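Local coordinates for protein cycloalternan-forming enzyme (Listeria monocytogenes serovar 1/2a, PDB 5F7U) that belongs to glycoside hydrolase family 31, with a TIM-barrel domain flanked by beta-rich domains that include a carbohydrate-binding module, and holds glycans and magnesium ions, at residues R28-G33 with F111-T116; W55-V60 with K88-T93; Y823-F828 with A871-M876; E904-Y909 with K921-D926. The protein carries 1 engineered substitution. All blocks are in the same frame, centred on the assembly; numbering follows the deposited sequence.

Contact 1: R28-G33 with F111-T116; sequences RDPKAG and FTFYVT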
loop_
_atom_site.group_PDB
_atom_site.type_symbol
_atom_site.label_atom_id
_atom_site.label_comp_id
_atom_site.label_asym_id
_atom_site.label_seq_id
_atom_site.Cartn_x
_atom_site.Cartn_y
_atom_site.Cartn_z
ATOM N N ARG A 28 17.689 5.681 29.502
ATOM C CA ARG A 28 16.468 5.222 30.180
ATOM C C ARG A 28 16.672 3.848 30.831
ATOM O O ARG A 28 16.264 3.637 31.970
ATOM C CB ARG A 28 15.293 5.181 29.190
ATOM C CG ARG A 28 14.810 6.581 28.807
ATOM C CD ARG A 28 13.708 6.475 27.762
ATOM N NE ARG A 28 13.253 7.795 27.324
ATOM C CZ ARG A 28 12.638 8.047 26.167
ATOM N NH1 ARG A 28 12.420 7.071 25.269
ATOM N NH2 ARG A 28 12.241 9.299 25.905
ATOM N N ASP A 29 17.288 2.924 30.086
ATOM C CA ASP A 29 17.501 1.550 30.544
ATOM C C ASP A 29 19.001 1.301 30.478
ATOM O O ASP A 29 19.499 0.879 29.446
ATOM C CB ASP A 29 16.750 0.543 29.646
ATOM C CG ASP A 29 15.240 0.756 29.639
ATOM O OD1 ASP A 29 14.599 0.772 30.713
ATOM O OD2 ASP A 29 14.670 0.854 28.538
ATOM N N PRO A 30 19.737 1.601 31.575
ATOM C CA PRO A 30 21.206 1.535 31.549
ATOM C C PRO A 30 21.736 0.115 31.366
ATOM O O PRO A 30 21.245 -0.837 32.000
ATOM C CB PRO A 30 21.605 2.073 32.924
ATOM C CG PRO A 30 20.453 2.965 33.312
ATOM C CD PRO A 30 19.251 2.187 32.840
ATOM N N LYS A 31 22.724 0.000 30.483
ATOM C CA LYS A 31 23.490 -1.215 30.301
ATOM C C LYS A 31 24.796 -1.092 31.076
ATOM O O LYS A 31 25.176 0.009 31.501
ATOM C CB LYS A 31 23.781 -1.444 28.819
ATOM C CG LYS A 31 22.548 -1.718 27.964
ATOM C CD LYS A 31 23.003 -1.931 26.526
ATOM C CE LYS A 31 21.924 -1.657 25.506
ATOM N NZ LYS A 31 21.613 -0.199 25.391
ATOM N N ALA A 32 25.489 -2.216 31.243
ATOM C CA ALA A 32 26.804 -2.250 31.896
ATOM C C ALA A 32 27.762 -1.194 31.316
ATOM O O ALA A 32 27.844 -1.015 30.089
ATOM C CB ALA A 32 27.408 -3.642 31.763
ATOM N N GLY A 33 28.469 -0.498 32.202
ATOM C CA GLY A 33 29.479 0.489 31.801
ATOM C C GLY A 33 28.964 1.831 31.307
ATOM O O GLY A 33 29.762 2.688 30.929
ATOM N N PHE A 111 12.412 4.788 42.184
ATOM C CA PHE A 111 12.516 4.190 40.850
ATOM C C PHE A 111 13.609 3.126 40.848
ATOM O O PHE A 111 14.678 3.311 41.453
ATOM C CB PHE A 111 12.843 5.265 39.801
ATOM C CG PHE A 111 11.892 6.429 39.804
ATOM C CD1 PHE A 111 10.586 6.296 39.298
ATOM C CD2 PHE A 111 12.301 7.671 40.300
ATOM C CE1 PHE A 111 9.715 7.392 39.284
ATOM C CE2 PHE A 111 11.430 8.773 40.285
ATOM C CZ PHE A 111 10.143 8.630 39.772
ATOM N N THR A 112 13.342 2.002 40.194
ATOM C CA THR A 112 14.323 0.922 40.147
ATOM C C THR A 112 14.741 0.682 38.712
ATOM O O THR A 112 13.901 0.749 37.815
ATOM C CB THR A 112 13.768 -0.373 40.803
ATOM O OG1 THR A 112 13.520 -0.134 42.194
ATOM C CG2 THR A 112 14.748 -1.584 40.657
ATOM N N PHE A 113 16.036 0.437 38.491
ATOM C CA PHE A 113 16.479 -0.130 37.209
ATOM C C PHE A 113 17.454 -1.266 37.433
ATOM O O PHE A 113 18.126 -1.323 38.477
ATOM C CB PHE A 113 17.033 0.935 36.225
ATOM C CG PHE A 113 18.284 1.667 36.695
ATOM C CD1 PHE A 113 19.568 1.166 36.432
ATOM C CD2 PHE A 113 18.175 2.904 37.341
ATOM C CE1 PHE A 113 20.706 1.874 36.830
ATOM C CE2 PHE A 113 19.303 3.626 37.737
ATOM C CZ PHE A 113 20.576 3.109 37.485
ATOM N N TYR A 114 17.487 -2.184 36.469
ATOM C CA TYR A 114 18.350 -3.354 36.530
ATOM C C TYR A 114 19.342 -3.264 35.380
ATOM O O TYR A 114 18.949 -3.139 34.220
ATOM C CB TYR A 114 17.539 -4.646 36.427
ATOM C CG TYR A 114 16.402 -4.737 37.417
ATOM C CD1 TYR A 114 16.594 -5.299 38.691
ATOM C CD2 TYR A 114 15.112 -4.278 37.075
ATOM C CE1 TYR A 114 15.539 -5.376 39.596
ATOM C CE2 TYR A 114 14.062 -4.364 37.975
ATOM C CZ TYR A 114 14.281 -4.915 39.225
ATOM O OH TYR A 114 13.221 -5.002 40.112
ATOM N N VAL A 115 20.619 -3.338 35.706
ATOM C CA VAL A 115 21.666 -3.084 34.729
ATOM C C VAL A 115 21.936 -4.357 33.924
ATOM O O VAL A 115 22.176 -5.432 34.481
ATOM C CB VAL A 115 22.925 -2.518 35.411
ATOM C CG1 VAL A 115 24.029 -2.284 34.392
ATOM C CG2 VAL A 115 22.570 -1.208 36.122
ATOM N N THR A 116 21.891 -4.204 32.607
ATOM C CA THR A 116 21.877 -5.334 31.692
ATOM C C THR A 116 23.141 -5.436 30.837
ATOM O O THR A 116 23.919 -4.482 30.728
ATOM C CB THR A 116 20.669 -5.200 30.745
ATOM O OG1 THR A 116 20.723 -3.910 30.116
ATOM C CG2 THR A 116 19.345 -5.326 31.524
HETATM O O HOH W 1 18.503 -1.387 32.169
#

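Contact 2: W55-V60 with K88-T93; sequences WTKNGV and KGDEIT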
loop_
_atom_site.group_PDB
_atom_site.type_symbol
_atom_site.label_atom_id
_atom_site.label_comp_id
_atom_site.label_asym_id
_atom_site.label_seq_id
_atom_site.Cartn_x
_atom_site.Cartn_y
_atom_site.Cartn_z
ATOM N N TRP A 55 19.691 6.635 47.542
ATOM C CA TRP A 55 19.699 5.448 46.677
ATOM C C TRP A 55 20.394 4.249 47.274
ATOM O O TRP A 55 21.172 4.382 48.226
ATOM C CB TRP A 55 20.293 5.795 45.297
ATOM C CG TRP A 55 21.751 6.178 45.263
ATOM C CD1 TRP A 55 22.355 7.235 45.901
ATOM C CD2 TRP A 55 22.774 5.527 44.519
ATOM N NE1 TRP A 55 23.695 7.262 45.614
ATOM C CE2 TRP A 55 23.981 6.241 44.750
ATOM C CE3 TRP A 55 22.790 4.418 43.658
ATOM C CZ2 TRP A 55 25.204 5.864 44.174
ATOM C CZ3 TRP A 55 24.008 4.036 43.081
ATOM C CH2 TRP A 55 25.198 4.766 43.338
ATOM N N THR A 56 20.064 3.085 46.722
ATOM C CA THR A 56 20.679 1.815 47.107
ATOM C C THR A 56 21.212 1.125 45.862
ATOM O O THR A 56 20.688 1.315 44.755
ATOM C CB THR A 56 19.695 0.863 47.829
ATOM O OG1 THR A 56 18.579 0.595 46.975
ATOM C CG2 THR A 56 19.193 1.459 49.142
ATOM N N LYS A 57 22.263 0.336 46.048
ATOM C CA LYS A 57 22.794 -0.509 44.988
ATOM C C LYS A 57 22.826 -1.906 45.552
ATOM O O LYS A 57 23.490 -2.141 46.566
ATOM C CB LYS A 57 24.202 -0.066 44.582
ATOM C CG LYS A 57 24.891 -1.045 43.634
ATOM C CD LYS A 57 26.101 -0.436 42.954
ATOM C CE LYS A 57 27.317 -0.353 43.845
ATOM N NZ LYS A 57 28.496 -0.218 42.949
ATOM N N ASN A 58 22.107 -2.820 44.901
ATOM C CA ASN A 58 21.979 -4.210 45.361
ATOM C C ASN A 58 21.527 -4.291 46.826
ATOM O O ASN A 58 22.002 -5.121 47.604
ATOM C CB ASN A 58 23.279 -4.984 45.101
ATOM C CG ASN A 58 23.690 -4.927 43.642
ATOM O OD1 ASN A 58 22.852 -5.078 42.755
ATOM N ND2 ASN A 58 24.972 -4.689 43.388
ATOM N N GLY A 59 20.592 -3.403 47.167
ATOM C CA GLY A 59 20.017 -3.301 48.496
ATOM C C GLY A 59 20.838 -2.532 49.522
ATOM O O GLY A 59 20.379 -2.367 50.641
ATOM N N VAL A 60 22.045 -2.085 49.161
ATOM C CA VAL A 60 22.969 -1.430 50.105
ATOM C C VAL A 60 22.865 0.072 49.921
ATOM O O VAL A 60 23.081 0.571 48.819
ATOM C CB VAL A 60 24.440 -1.881 49.880
ATOM C CG1 VAL A 60 25.408 -1.151 50.815
ATOM C CG2 VAL A 60 24.569 -3.384 50.060
ATOM N N LYS A 88 26.745 -5.374 35.063
ATOM C CA LYS A 88 25.622 -6.257 34.734
ATOM C C LYS A 88 25.132 -6.908 36.028
ATOM O O LYS A 88 25.945 -7.435 36.792
ATOM C CB LYS A 88 26.061 -7.335 33.736
ATOM C CG LYS A 88 24.973 -8.343 33.374
ATOM C CD LYS A 88 25.587 -9.541 32.689
ATOM C CE LYS A 88 24.527 -10.513 32.207
ATOM N NZ LYS A 88 25.176 -11.727 31.657
ATOM N N GLY A 89 23.818 -6.852 36.256
ATOM C CA GLY A 89 23.202 -7.433 37.454
ATOM C C GLY A 89 22.955 -6.448 38.591
ATOM O O GLY A 89 22.225 -6.772 39.524
ATOM N N ASP A 90 23.559 -5.258 38.533
ATOM C CA ASP A 90 23.326 -4.247 39.572
ATOM C C ASP A 90 21.865 -3.826 39.550
ATOM O O ASP A 90 21.288 -3.589 38.485
ATOM C CB ASP A 90 24.225 -3.015 39.412
ATOM C CG ASP A 90 25.673 -3.264 39.811
ATOM O OD1 ASP A 90 25.981 -4.256 40.512
ATOM O OD2 ASP A 90 26.521 -2.436 39.428
ATOM N N GLU A 91 21.273 -3.766 40.736
ATOM C CA GLU A 91 19.897 -3.343 40.896
ATOM C C GLU A 91 19.945 -2.018 41.633
ATOM O O GLU A 91 20.374 -1.956 42.790
ATOM C CB GLU A 91 19.101 -4.394 41.679
ATOM C CG GLU A 91 17.671 -3.967 41.985
ATOM C CD GLU A 91 16.891 -4.971 42.819
ATOM O OE1 GLU A 91 15.959 -4.537 43.527
ATOM O OE2 GLU A 91 17.183 -6.185 42.787
ATOM N N ILE A 92 19.548 -0.950 40.947
ATOM C CA ILE A 92 19.642 0.389 41.526
ATOM C C ILE A 92 18.247 0.899 41.845
ATOM O O ILE A 92 17.367 0.848 40.985
ATOM C CB ILE A 92 20.378 1.356 40.563
ATOM C CG1 ILE A 92 21.737 0.772 40.075
ATOM C CG2 ILE A 92 20.476 2.763 41.142
ATOM C CD1 ILE A 92 22.653 0.163 41.109
ATOM N N THR A 93 18.051 1.390 43.072
ATOM C CA THR A 93 16.787 2.034 43.456
ATOM C C THR A 93 17.075 3.424 44.020
ATOM O O THR A 93 17.935 3.561 44.888
ATOM C CB THR A 93 16.004 1.170 44.461
ATOM O OG1 THR A 93 15.674 -0.087 43.840
ATOM C CG2 THR A 93 14.712 1.865 44.919
HETATM O O HOH W 2 19.107 -1.606 45.348
HETATM O O HOH W 3 28.979 -1.816 40.452
#

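Contact 3: Y823-F828 with A871-M876; sequences YDNLTF and ADETTM. With MG (magnesium ion), chain K.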
loop_
_atom_site.group_PDB
_atom_site.type_symbol
_atom_site.label_atom_id
_atom_site.label_comp_id
_atom_site.label_asym_id
_atom_site.label_seq_id
_atom_site.Cartn_x
_atom_site.Cartn_y
_atom_site.Cartn_z
ATOM N N TYR A 823 -24.377 -3.370 -15.216
ATOM C CA TYR A 823 -23.406 -2.883 -16.188
ATOM C C TYR A 823 -24.148 -2.194 -17.313
ATOM O O TYR A 823 -25.333 -2.478 -17.562
ATOM C CB TYR A 823 -22.588 -4.037 -16.800
ATOM C CG TYR A 823 -21.927 -4.953 -15.781
ATOM C CD1 TYR A 823 -20.876 -4.499 -14.972
ATOM C CD2 TYR A 823 -22.358 -6.273 -15.623
ATOM C CE1 TYR A 823 -20.279 -5.340 -14.033
ATOM C CE2 TYR A 823 -21.759 -7.121 -14.694
ATOM C CZ TYR A 823 -20.719 -6.650 -13.904
ATOM O OH TYR A 823 -20.137 -7.467 -12.951
ATOM N N ASP A 824 -23.439 -1.332 -18.025
ATOM C CA ASP A 824 -23.931 -0.803 -19.285
ATOM C C ASP A 824 -23.633 -1.897 -20.333
ATOM O O ASP A 824 -24.468 -2.798 -20.524
ATOM C CB ASP A 824 -23.301 0.566 -19.573
ATOM C CG ASP A 824 -23.914 1.274 -20.777
ATOM O OD1 ASP A 824 -24.662 0.653 -21.560
ATOM O OD2 ASP A 824 -23.630 2.478 -20.953
ATOM N N ASN A 825 -22.442 -1.855 -20.936
ATOM C CA ASN A 825 -21.946 -2.940 -21.799
ATOM C C ASN A 825 -20.781 -3.664 -21.138
ATOM O O ASN A 825 -19.652 -3.136 -21.093
ATOM C CB ASN A 825 -21.511 -2.421 -23.171
ATOM C CG ASN A 825 -22.642 -1.768 -23.941
ATOM O OD1 ASN A 825 -23.770 -2.253 -23.941
ATOM N ND2 ASN A 825 -22.337 -0.681 -24.629
ATOM N N LEU A 826 -21.043 -4.851 -20.603
ATOM C CA LEU A 826 -19.954 -5.633 -19.987
ATOM C C LEU A 826 -19.053 -6.114 -21.119
ATOM O O LEU A 826 -19.530 -6.738 -22.082
ATOM C CB LEU A 826 -20.506 -6.798 -19.183
ATOM C CG LEU A 826 -19.538 -7.793 -18.550
ATOM C CD1 LEU A 826 -18.675 -7.124 -17.492
ATOM C CD2 LEU A 826 -20.376 -8.910 -17.940
ATOM N N THR A 827 -17.762 -5.817 -20.981
ATOM C CA THR A 827 -16.781 -5.925 -22.059
ATOM C C THR A 827 -15.528 -6.602 -21.523
ATOM O O THR A 827 -15.185 -6.398 -20.365
ATOM C CB THR A 827 -16.448 -4.531 -22.636
ATOM O OG1 THR A 827 -17.653 -3.922 -23.128
ATOM C CG2 THR A 827 -15.443 -4.597 -23.799
ATOM N N PHE A 828 -14.874 -7.434 -22.339
ATOM C CA PHE A 828 -13.588 -8.009 -21.943
ATOM C C PHE A 828 -12.557 -7.666 -22.998
ATOM O O PHE A 828 -12.680 -8.108 -24.149
ATOM C CB PHE A 828 -13.666 -9.533 -21.755
ATOM C CG PHE A 828 -14.584 -9.952 -20.647
ATOM C CD1 PHE A 828 -15.953 -10.094 -20.881
ATOM C CD2 PHE A 828 -14.084 -10.198 -19.360
ATOM C CE1 PHE A 828 -16.818 -10.451 -19.849
ATOM C CE2 PHE A 828 -14.942 -10.587 -18.335
ATOM C CZ PHE A 828 -16.310 -10.694 -18.581
ATOM N N ALA A 871 -24.852 -13.666 -17.099
ATOM C CA ALA A 871 -26.174 -13.094 -16.878
ATOM C C ALA A 871 -26.423 -11.891 -17.782
ATOM O O ALA A 871 -27.546 -11.398 -17.870
ATOM C CB ALA A 871 -26.331 -12.704 -15.420
ATOM N N ASP A 872 -25.374 -11.433 -18.461
ATOM C CA ASP A 872 -25.432 -10.239 -19.300
ATOM C C ASP A 872 -24.909 -10.549 -20.687
ATOM O O ASP A 872 -24.086 -11.450 -20.856
ATOM C CB ASP A 872 -24.539 -9.132 -18.723
ATOM C CG ASP A 872 -24.950 -8.699 -17.332
ATOM O OD1 ASP A 872 -25.850 -7.851 -17.218
ATOM O OD2 ASP A 872 -24.363 -9.186 -16.346
ATOM N N GLU A 873 -25.382 -9.779 -21.665
ATOM C CA GLU A 873 -24.709 -9.637 -22.961
ATOM C C GLU A 873 -23.235 -9.292 -22.709
ATOM O O GLU A 873 -22.910 -8.568 -21.770
ATOM C CB GLU A 873 -25.397 -8.518 -23.731
ATOM C CG GLU A 873 -24.793 -8.063 -25.051
ATOM C CD GLU A 873 -25.670 -7.002 -25.697
ATOM O OE1 GLU A 873 -26.726 -7.369 -26.251
ATOM O OE2 GLU A 873 -25.330 -5.802 -25.635
ATOM N N THR A 874 -22.347 -9.859 -23.508
ATOM C CA THR A 874 -20.924 -9.591 -23.356
ATOM C C THR A 874 -20.332 -9.121 -24.675
ATOM O O THR A 874 -20.743 -9.580 -25.729
ATOM C CB THR A 874 -20.139 -10.828 -22.857
ATOM O OG1 THR A 874 -20.437 -11.942 -23.690
ATOM C CG2 THR A 874 -20.498 -11.188 -21.425
ATOM N N THR A 875 -19.357 -8.220 -24.600
ATOM C CA THR A 875 -18.609 -7.790 -25.773
ATOM C C THR A 875 -17.131 -8.085 -25.538
ATOM O O THR A 875 -16.548 -7.592 -24.575
ATOM C CB THR A 875 -18.791 -6.283 -26.058
ATOM O OG1 THR A 875 -20.184 -5.975 -26.247
ATOM C CG2 THR A 875 -18.000 -5.858 -27.305
ATOM N N MET A 876 -16.533 -8.898 -26.398
ATOM C CA MET A 876 -15.081 -9.043 -26.386
ATOM C C MET A 876 -14.473 -7.909 -27.214
ATOM O O MET A 876 -14.994 -7.571 -28.286
ATOM C CB MET A 876 -14.628 -10.384 -26.999
ATOM C CG MET A 876 -15.262 -11.645 -26.434
ATOM S SD MET A 876 -15.065 -11.887 -24.653
ATOM C CE MET A 876 -13.294 -11.989 -24.490
HETATM MG MG MG K . -26.185 -3.468 -19.319
HETATM O O HOH W 4 -26.205 -5.561 -15.751
HETATM O O HOH W 5 -23.648 -6.062 -20.963
HETATM O O HOH W 6 -24.173 -4.960 -23.489
HETATM O O HOH W 7 -26.188 -3.145 -26.084
HETATM O O HOH W 8 -21.589 -6.032 -23.827
HETATM O O HOH W 9 -25.461 -5.440 -19.016
HETATM O O HOH W 10 -27.183 -4.687 -21.378
HETATM O O HOH W 11 -27.925 -4.013 -17.691
#

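Contact 4: E904-Y909 with K921-D926; sequences EATTGY and KAAAKD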
loop_
_atom_site.group_PDB
_atom_site.type_symbol
_atom_site.label_atom_id
_atom_site.label_comp_id
_atom_site.label_asym_id
_atom_site.label_seq_id
_atom_site.Cartn_x
_atom_site.Cartn_y
_atom_site.Cartn_z
ATOM N N GLU A 904 -27.007 -2.154 -32.190
ATOM C CA GLU A 904 -28.358 -2.675 -32.463
ATOM C C GLU A 904 -28.456 -4.218 -32.531
ATOM O O GLU A 904 -29.490 -4.789 -32.180
ATOM C CB GLU A 904 -28.943 -1.996 -33.711
ATOM C CG GLU A 904 -29.390 -0.561 -33.426
ATOM C CD GLU A 904 -29.755 0.246 -34.668
ATOM O OE1 GLU A 904 -28.839 0.815 -35.329
ATOM O OE2 GLU A 904 -30.968 0.345 -34.969
ATOM N N ALA A 905 -27.375 -4.875 -32.947
ATOM C CA ALA A 905 -27.298 -6.347 -33.066
ATOM C C ALA A 905 -27.458 -7.106 -31.749
ATOM O O ALA A 905 -27.028 -6.625 -30.700
ATOM C CB ALA A 905 -25.993 -6.745 -33.734
ATOM N N THR A 906 -28.092 -8.280 -31.814
ATOM C CA THR A 906 -28.161 -9.224 -30.678
ATOM C C THR A 906 -26.834 -9.970 -30.469
ATOM O O THR A 906 -26.415 -10.197 -29.332
ATOM C CB THR A 906 -29.313 -10.231 -30.871
ATOM O OG1 THR A 906 -30.539 -9.503 -30.905
ATOM C CG2 THR A 906 -29.394 -11.243 -29.723
ATOM N N THR A 907 -26.230 -10.400 -31.573
ATOM C CA THR A 907 -24.882 -10.956 -31.602
ATOM C C THR A 907 -24.251 -10.380 -32.853
ATOM O O THR A 907 -24.968 -9.962 -33.773
ATOM C CB THR A 907 -24.857 -12.492 -31.744
ATOM O OG1 THR A 907 -25.523 -12.873 -32.954
ATOM C CG2 THR A 907 -25.530 -13.180 -30.562
ATOM N N GLY A 908 -22.923 -10.374 -32.912
ATOM C CA GLY A 908 -22.234 -9.951 -34.121
ATOM C C GLY A 908 -20.801 -9.572 -33.834
ATOM O O GLY A 908 -20.339 -9.748 -32.717
ATOM N N TYR A 909 -20.101 -9.072 -34.851
ATOM C CA TYR A 909 -18.744 -8.552 -34.664
ATOM C C TYR A 909 -18.488 -7.270 -35.443
ATOM O O TYR A 909 -19.163 -6.987 -36.423
ATOM C CB TYR A 909 -17.683 -9.622 -34.945
ATOM C CG TYR A 909 -17.381 -9.888 -36.402
ATOM C CD1 TYR A 909 -18.203 -10.734 -37.156
ATOM C CD2 TYR A 909 -16.243 -9.328 -37.024
ATOM C CE1 TYR A 909 -17.919 -11.014 -38.487
ATOM C CE2 TYR A 909 -15.952 -9.599 -38.369
ATOM C CZ TYR A 909 -16.797 -10.436 -39.089
ATOM O OH TYR A 909 -16.537 -10.716 -40.412
ATOM N N LYS A 921 -19.933 -9.514 -29.949
ATOM C CA LYS A 921 -21.071 -9.526 -29.041
ATOM C C LYS A 921 -21.672 -10.922 -28.963
ATOM O O LYS A 921 -22.039 -11.496 -29.992
ATOM C CB LYS A 921 -22.136 -8.521 -29.489
ATOM C CG LYS A 921 -23.327 -8.403 -28.543
ATOM C CD LYS A 921 -24.304 -7.353 -29.051
ATOM C CE LYS A 921 -23.828 -5.934 -28.776
ATOM N NZ LYS A 921 -24.898 -4.932 -29.081
ATOM N N ALA A 922 -21.758 -11.446 -27.742
ATOM C CA ALA A 922 -22.437 -12.717 -27.453
ATOM C C ALA A 922 -23.639 -12.418 -26.576
ATOM O O ALA A 922 -23.556 -11.610 -25.658
ATOM C CB ALA A 922 -21.503 -13.686 -26.737
ATOM N N ALA A 923 -24.761 -13.061 -26.881
ATOM C CA ALA A 923 -25.976 -12.917 -26.085
ATOM C C ALA A 923 -25.790 -13.548 -24.697
ATOM O O ALA A 923 -24.939 -14.418 -24.520
ATOM C CB ALA A 923 -27.154 -13.552 -26.819
ATOM N N ALA A 924 -26.572 -13.101 -23.719
ATOM C CA ALA A 924 -26.610 -13.752 -22.408
ATOM C C ALA A 924 -27.191 -15.151 -22.571
ATOM O O ALA A 924 -28.257 -15.312 -23.168
ATOM C CB ALA A 924 -27.445 -12.944 -21.416
ATOM N N LYS A 925 -26.481 -16.155 -22.071
ATOM C CA LYS A 925 -26.937 -17.557 -22.124
ATOM C C LYS A 925 -26.544 -18.264 -20.840
ATOM O O LYS A 925 -25.477 -17.998 -20.285
ATOM C CB LYS A 925 -26.317 -18.307 -23.309
ATOM C CG LYS A 925 -26.913 -17.931 -24.656
ATOM C CD LYS A 925 -26.640 -18.963 -25.724
ATOM C CE LYS A 925 -27.391 -18.580 -26.985
ATOM N NZ LYS A 925 -27.827 -19.796 -27.727
ATOM N N ASP A 926 -27.395 -19.181 -20.392
ATOM C CA ASP A 926 -27.114 -19.985 -19.214
ATOM C C ASP A 926 -26.284 -21.245 -19.549
ATOM O O ASP A 926 -26.466 -22.324 -18.957
ATOM C CB ASP A 926 -28.426 -20.344 -18.512
ATOM C CG ASP A 926 -28.224 -20.749 -17.059
ATOM O OD1 ASP A 926 -27.064 -20.771 -16.574
ATOM O OD2 ASP A 926 -29.242 -21.049 -16.391
HETATM O O HOH W 12 -27.591 -5.775 -28.113
#

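Contact 1: R28-G33 with F111-T116
The ring of Phe113 carries the pyrrolidine of Pro30 over one face: Pro30 CG stands 3.6 Å above the ring plane, offset toward the rim, in a CH-pi contact 24° off the ring normal, while Pro30 CB and CD reach the CD1-CE1 side of the same ring. The two side chains cross at about a right angle. With CG set between its backbone N and carbonyl carbon (chi1 63°), Phe113 raises its ring toward the loop, and Val36 of strand 36-43 touches both partners. Farther along, the backbones take over. Ala32 N donates to Thr116 O at 2.8 Å, whereas the return bond from Thr116 N to Pro30 O is weak at 3.5 Å. Pro30 O is better served by a water that donates to it and to Tyr114 O, joining the chains where they diverge. Beside this bridge, Val115 CG1 lies 3.5 Å from Ala32 N, and the CG of Lys31 passes OG1 of Thr116 at 3.6 Å. A single beta bridge, Lys31 with Thr116, thus fastens the loop between strands 25-26 and 36-43 to the long strand 106-129, with proline-on-aromatic packing beside it, within the N-terminal beta-rich part of the enzyme.

Contact 2: W55-V60 with K88-T93
Lys57 and Ile92 lie side by side on one face of an antiparallel strand pair and point the same way. From CB the lysine chain runs along the CD1 methyl of Ile92: Lys57 CB is 3.8 Å from Ile92 CD1. Lys57 CG comes closer, 3.6 Å from Ile92 CD1, and CD is still alongside. CD is also near Asp90 OD2; a bend at chi3 (77°) then turns the chain, and Lys57 NZ ends 4.6 Å from Asp90 OD2, with a water accepting from NZ and donating to OD2. On the same face Ile92 CG2 meets CE3 of Trp55, whose NE1 is bonded to Glu63 O. Thr56 and Thr93 occupy the other face and form a hydrogen-bonded pair through both of their backbone bonds.

Asn58, in the type I' turn from Lys57 to Val60, extends the ladder. Its N donates to Glu91 O, its OD1 accepts from Glu91 N at 2.9 Å, and its ND2 gives a nearly straight bond (173°) to Asp90 OD1. This last bond stays in the amide plane of Asn58 but meets Asp90 from above the carboxylate plane. Asp90 OD2 also accepts from Glu87 N. Both ends of the Asn58 amide are therefore engaged, which fixes its rotation, and the water-bridged lysine would probably add a modest electrostatic attraction to Asp90 at this surface end of the strand pair.

Contact 3: Y823-F828 with A871-M876
Phe828 and Met876 form the tightly packed end of this parallel strand pair: the methyl CE of Met876 presses on Phe828 CB at 3.7 Å, because the methionine chain bends at both chi2 and chi3. Its SD lies oblique to the phenyl ring in a Met-aromatic contact, 5.3 Å from the centroid. Thr874 CG2 comes to the edge of that ring and also to CD2 of Leu826. The backbones close up here through Thr875 N to Leu826 O and Phe828 N to Thr875 O, the latter at 2.8 Å.

Toward the other end the segments part and water fills in. One water accepts from Leu826 N and donates to Glu873 O; another joins Asn825 OD1 to Glu873 OE2. Asp872 sets its OD2 against the edge of the Tyr823 ring, 3.6 Å from CD2, with ring and carboxylate planes 75° apart, while Leu826 CD1 sits over the centre of one ring face. Tyr823 OH is bonded to Asp842. The carbonyl oxygens of Tyr823 and Asp824 bind a magnesium ion, each at 2.2 Å, and three waters also coordinate it. One of these donates to Asp872 OD1, which places Asp872 in the second shell of the metal.

Strands 825-830 and 874-879 are the second and third strands across a five-stranded mixed sheet: 801-806 flanks the former and 917-922 the latter, and Phe840 of strand 835-842 packs on Tyr823 and Leu826.

Contact 4: E904-Y909 with K921-D926
Lys921 reaches over the turn at residues 905-907 and brings its ammonium group to the carbonyl of Ala905. NZ donates to Ala905 O at 3.2 Å, tilted 16° from the carbonyl plane, and a water closes a small triangle by donating to the same oxygen and accepting from NZ. A further bond from NZ goes to Phe902 O, and the ring of Phe902 adds a cation-pi contact; the ion pair with Glu873 is long and weak. NZ is thus held chiefly by carbonyl oxygens near the end of helix 899-904, where the helix dipole would be expected to suit a positive charge.

The aliphatic part of the side chain is placed by its torsions: CG is anti to the backbone N (chi1 -176°) and the chain stays extended to CD, with Lys921 CD 3.3 Å from Ala905 O and 3.6 Å from Thr906 O; the bend at chi3 then sets the course of CE and NZ. Backbone polar groups are paired as well. Lys921 N donates to Gly908 O at 2.8 Å, and Gly908 N returns a longer bond of 3.3 Å to Lys921 O. That same oxygen also receives the CA of Thr907 in a CA-H...O contact. Beyond it, Thr907 CG2 lies 4.1 Å from Ala923 CB.

Gly908 and Lys921 form an antiparallel hydrogen-bonded pair at the open end of the beta hairpin made by strands 908-912 and 917-922, where the chain enters from helix 899-904.

The contacts fall into two pairs at opposite sides of the chain's centre. Contacts 1 and 2 have centres 10 Å apart and lie on neighbouring strands, contact 1 on 106-129 and contact 2 on 91-100; Thr112 OG1 lies 2.7 Å from Thr93 OG1, and Val115 O lies 2.8 Å from Gly89 N, both probable hydrogen bonds. Contacts 3 and 4, 9 Å apart between centres, adjoin in the five-stranded mixed sheet, where Thr874 O and Ala922 N are 2.9 Å apart. The magnesium ion belongs to contact 3, and the side chain of Lys921 in contact 4 is about 10 Å from a bound magnesium ion. Between contacts 1 and 3 the nearest atoms are about 52 Å apart.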